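PDB 2W3Y: virulence factor from Pectobacterium carotovorum, which serves as a virulence factor of a Drosophila pathogen, carries an S-linked palmitoyl group and binds to lipid vesicles. Local coordinates for residues N135-F144 with F262-N272. Sequence-based numbering, arbitrary orientation.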
loop_
_atom_site.group_PDB
_atom_site.type_symbol
_atom_site.label_atom_id
_atom_site.label_comp_id
_atom_site.label_asym_id
_atom_site.label_seq_id
_atom_site.Cartn_x
_atom_site.Cartn_y
_atom_site.Cartn_z
ATOM N N ASN A 135 9.926 -4.866 4.921
ATOM C CA ASN A 135 10.933 -5.412 5.869
ATOM C C ASN A 135 11.544 -6.740 5.385
ATOM O O ASN A 135 11.525 -7.748 6.106
ATOM C CB ASN A 135 10.368 -5.584 7.279
ATOM C CG ASN A 135 10.025 -4.275 7.929
ATOM O OD1 ASN A 135 10.669 -3.256 7.684
ATOM N ND2 ASN A 135 9.021 -4.298 8.788
ATOM N N VAL A 136 12.106 -6.699 4.176
ATOM C CA VAL A 136 12.564 -7.894 3.482
ATOM C C VAL A 136 13.949 -7.707 2.879
ATOM O O VAL A 136 14.402 -6.576 2.640
ATOM C CB VAL A 136 11.561 -8.389 2.356
ATOM C CG1 VAL A 136 10.187 -8.743 2.932
ATOM C CG2 VAL A 136 11.420 -7.384 1.208
ATOM N N ILE A 137 14.626 -8.835 2.672
ATOM C CA ILE A 137 15.784 -8.903 1.782
ATOM C C ILE A 137 15.267 -9.475 0.455
ATOM O O ILE A 137 14.855 -10.636 0.382
ATOM C CB ILE A 137 16.910 -9.767 2.380
ATOM C CG1 ILE A 137 17.338 -9.182 3.738
ATOM C CG2 ILE A 137 18.116 -9.854 1.421
ATOM C CD1 ILE A 137 18.041 -10.138 4.639
ATOM N N ALA A 138 15.253 -8.628 -0.572
ATOM C CA ALA A 138 14.726 -8.988 -1.881
ATOM C C ALA A 138 15.813 -9.605 -2.745
ATOM O O ALA A 138 16.990 -9.465 -2.454
ATOM C CB ALA A 138 14.143 -7.756 -2.575
ATOM N N GLY A 139 15.394 -10.293 -3.802
ATOM C CA GLY A 139 16.310 -10.756 -4.835
ATOM C C GLY A 139 16.069 -9.938 -6.092
ATOM O O GLY A 139 16.292 -8.727 -6.109
ATOM N N ASN A 140 15.590 -10.613 -7.131
ATOM C CA ASN A 140 15.261 -9.993 -8.401
ATOM C C ASN A 140 14.014 -9.114 -8.285
ATOM O O ASN A 140 12.916 -9.609 -8.021
ATOM C CB ASN A 140 15.037 -11.070 -9.475
ATOM C CG ASN A 140 14.971 -10.494 -10.876
ATOM O OD1 ASN A 140 14.291 -9.488 -11.129
ATOM N ND2 ASN A 140 15.682 -11.128 -11.808
ATOM N N VAL A 141 14.193 -7.811 -8.496
ATOM C CA VAL A 141 13.075 -6.876 -8.508
ATOM C C VAL A 141 13.037 -6.065 -9.805
ATOM O O VAL A 141 12.506 -4.959 -9.844
ATOM C CB VAL A 141 13.075 -5.962 -7.236
ATOM C CG1 VAL A 141 12.993 -6.827 -5.968
ATOM C CG2 VAL A 141 14.309 -5.043 -7.194
ATOM N N THR A 142 13.567 -6.643 -10.887
ATOM C CA THR A 142 13.737 -5.902 -12.152
ATOM C C THR A 142 12.420 -5.466 -12.782
ATOM O O THR A 142 12.380 -4.427 -13.454
ATOM C CB THR A 142 14.570 -6.680 -13.222
ATOM O OG1 THR A 142 13.929 -7.932 -13.510
ATOM C CG2 THR A 142 15.998 -6.903 -12.743
ATOM N N GLY A 143 11.362 -6.263 -12.586
ATOM C CA GLY A 143 10.012 -5.900 -13.029
ATOM C C GLY A 143 9.465 -4.654 -12.341
ATOM O O GLY A 143 8.976 -3.735 -13.003
ATOM N N PHE A 144 9.533 -4.621 -11.011
ATOM C CA PHE A 144 9.166 -3.418 -10.248
ATOM C C PHE A 144 10.052 -2.222 -10.650
ATOM O O PHE A 144 9.553 -1.097 -10.793
ATOM C CB PHE A 144 9.246 -3.683 -8.743
ATOM C CG PHE A 144 8.982 -2.468 -7.893
ATOM C CD1 PHE A 144 7.693 -1.951 -7.777
ATOM C CD2 PHE A 144 10.016 -1.834 -7.212
ATOM C CE1 PHE A 144 7.440 -0.811 -6.989
ATOM C CE2 PHE A 144 9.771 -0.689 -6.424
ATOM C CZ PHE A 144 8.469 -0.191 -6.312
ATOM N N PHE A 262 0.704 -1.327 -9.469
ATOM C CA PHE A 262 1.613 -2.419 -9.809
ATOM C C PHE A 262 1.361 -3.581 -8.853
ATOM O O PHE A 262 1.089 -3.369 -7.672
ATOM C CB PHE A 262 3.072 -1.965 -9.689
ATOM C CG PHE A 262 4.093 -3.049 -10.010
ATOM C CD1 PHE A 262 4.408 -3.360 -11.335
ATOM C CD2 PHE A 262 4.739 -3.742 -8.985
ATOM C CE1 PHE A 262 5.359 -4.363 -11.635
ATOM C CE2 PHE A 262 5.699 -4.741 -9.273
ATOM C CZ PHE A 262 5.997 -5.055 -10.597
ATOM N N ASP A 263 1.452 -4.799 -9.370
ATOM C CA ASP A 263 1.481 -5.991 -8.532
ATOM C C ASP A 263 2.557 -6.930 -9.039
ATOM O O ASP A 263 2.898 -6.909 -10.220
ATOM C CB ASP A 263 0.134 -6.710 -8.535
ATOM C CG ASP A 263 -0.144 -7.399 -9.864
ATOM O OD1 ASP A 263 -0.465 -6.680 -10.830
ATOM O OD2 ASP A 263 -0.029 -8.648 -9.942
ATOM N N ASP A 264 3.092 -7.763 -8.146
ATOM C CA ASP A 264 4.043 -8.783 -8.547
ATOM C C ASP A 264 4.137 -9.864 -7.482
ATOM O O ASP A 264 3.755 -9.651 -6.318
ATOM C CB ASP A 264 5.428 -8.160 -8.804
ATOM C CG ASP A 264 6.259 -8.946 -9.838
ATOM O OD1 ASP A 264 5.753 -9.954 -10.413
ATOM O OD2 ASP A 264 7.428 -8.548 -10.069
ATOM N N ILE A 265 4.580 -11.044 -7.911
ATOM C CA ILE A 265 5.079 -12.068 -7.005
ATOM C C ILE A 265 6.590 -12.016 -7.090
ATOM O O ILE A 265 7.195 -12.365 -8.120
ATOM C CB ILE A 265 4.529 -13.504 -7.333
ATOM C CG1 ILE A 265 3.001 -13.517 -7.218
ATOM C CG2 ILE A 265 5.151 -14.549 -6.400
ATOM C CD1 ILE A 265 2.312 -14.721 -7.858
ATOM N N PHE A 266 7.214 -11.534 -6.020
ATOM C CA PHE A 266 8.663 -11.447 -5.968
ATOM C C PHE A 266 9.215 -12.811 -5.566
ATOM O O PHE A 266 8.657 -13.470 -4.682
ATOM C CB PHE A 266 9.098 -10.392 -4.959
ATOM C CG PHE A 266 8.780 -8.988 -5.375
ATOM C CD1 PHE A 266 9.590 -8.316 -6.283
ATOM C CD2 PHE A 266 7.661 -8.341 -4.865
ATOM C CE1 PHE A 266 9.308 -7.015 -6.664
ATOM C CE2 PHE A 266 7.363 -7.027 -5.236
ATOM C CZ PHE A 266 8.185 -6.367 -6.136
ATOM N N ASN A 267 10.304 -13.218 -6.205
ATOM C CA ASN A 267 10.921 -14.520 -5.955
ATOM C C ASN A 267 12.221 -14.417 -5.172
ATOM O O ASN A 267 12.938 -13.408 -5.274
ATOM C CB ASN A 267 11.170 -15.262 -7.277
ATOM C CG ASN A 267 9.885 -15.507 -8.059
ATOM O OD1 ASN A 267 8.916 -16.058 -7.530
ATOM N ND2 ASN A 267 9.869 -15.083 -9.321
ATOM N N GLY A 268 12.510 -15.467 -4.401
ATOM C CA GLY A 268 13.733 -15.572 -3.594
ATOM C C GLY A 268 13.832 -14.557 -2.467
ATOM O O GLY A 268 14.909 -14.016 -2.216
ATOM N N VAL A 269 12.717 -14.309 -1.779
ATOM C CA VAL A 269 12.641 -13.271 -0.733
ATOM C C VAL A 269 12.694 -13.857 0.687
ATOM O O VAL A 269 12.069 -14.876 0.973
ATOM C CB VAL A 269 11.355 -12.396 -0.911
ATOM C CG1 VAL A 269 11.328 -11.183 0.064
ATOM C CG2 VAL A 269 11.247 -11.912 -2.349
ATOM N N LYS A 270 13.432 -13.197 1.582
ATOM C CA LYS A 270 13.380 -13.545 2.999
ATOM C C LYS A 270 13.167 -12.306 3.873
ATOM O O LYS A 270 13.440 -11.193 3.424
ATOM C CB LYS A 270 14.632 -14.337 3.417
ATOM C CG LYS A 270 15.963 -13.602 3.293
ATOM C CD LYS A 270 17.006 -14.279 4.183
ATOM C CE LYS A 270 18.378 -14.358 3.508
ATOM N NZ LYS A 270 19.150 -13.076 3.492
ATOM N N PRO A 271 12.670 -12.490 5.122
ATOM C CA PRO A 271 12.517 -11.349 6.026
ATOM C C PRO A 271 13.883 -10.761 6.415
ATOM O O PRO A 271 14.894 -11.477 6.428
ATOM C CB PRO A 271 11.831 -11.961 7.265
ATOM C CG PRO A 271 11.308 -13.299 6.816
ATOM C CD PRO A 271 12.261 -13.751 5.773
ATOM N N ASN A 272 13.918 -9.459 6.676
ATOM C CA ASN A 272 15.123 -8.843 7.234
ATOM C C ASN A 272 15.014 -8.764 8.762
ATOM O O ASN A 272 14.028 -9.239 9.344
ATOM C CB ASN A 272 15.423 -7.481 6.557
ATOM C CG ASN A 272 14.497 -6.344 7.002
ATOM O OD1 ASN A 272 13.709 -6.458 7.954
ATOM N ND2 ASN A 272 14.610 -5.212 6.305
HETATM O O HOH W 1 13.098 -2.746 6.945
HETATM O O HOH W 2 16.364 -5.286 3.846
HETATM O O HOH W 3 16.649 -12.598 -0.280
HETATM O O HOH W 4 12.930 -10.651 -5.005
HETATM O O HOH W 5 11.471 -11.517 -8.441
HETATM O O HOH W 6 9.799 -7.356 -9.844
#
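With CG opposite the backbone N in both Phe144 (chi1 176°) and Phe262 (chi1 179°), the two rings swing in beside each other, and Phe262 CD2 meets the edge of the Phe144 ring, 3.7 Å from Phe144 CD1. The ring planes are inclined at 59°, an oblique pairing, while the far end of the Phe262 ring, CZ, lies against the Phe144 backbone, 3.6 Å from Phe144 CA. Phe266 brings its own ring edge to Phe144 CB and packs its CD1 and CE1 against Val141 CG1. Helix 125-134 closes over this cluster through Ile130, which touches both Phe144 and Phe266.

Between the helix start and the paired strands, water takes the place of direct backbone bonds: one molecule accepts from Gly139 N and donates to Asn267 O, and another joins Asn140 O to Asn267 N. At the first turn of the helix, a further water accepts from Phe144 N and donates to Asp264 OD2 at 2.7 Å.

Direct bonding resumes where Ile137 and Lys270 form an antiparallel hydrogen-bonded pair. Ile137 N reaches Lys270 O at 2.7 Å, and Lys270 N returns a longer bond to Ile137 O. Asn272 N then donates almost straight to Asn135 O (3.0 Å), from above the carbonyl plane. The Asn272 amide lies over the Asn135–Val136 peptide; its ND2 gives hydrogens to two waters, which lead to Asn135 OD1 and Val136 O, while its OD1 accepts from Asn274 N. On the buried side, Val269 CG1 fits against Val136 CB at 3.6 Å, with Phe178 of strand 166-179 touching both valines.

Strand 270-271, near the C-terminus, is thus joined to the link between helices 125-134 and 142-159 by a short two-stranded antiparallel ribbon, next to an aromatic cluster where strand 262-266 of the main mixed sheet packs against the first turn of helix 142-159, with the Phe144 side chain about 7 Å from the bound palmitic acid.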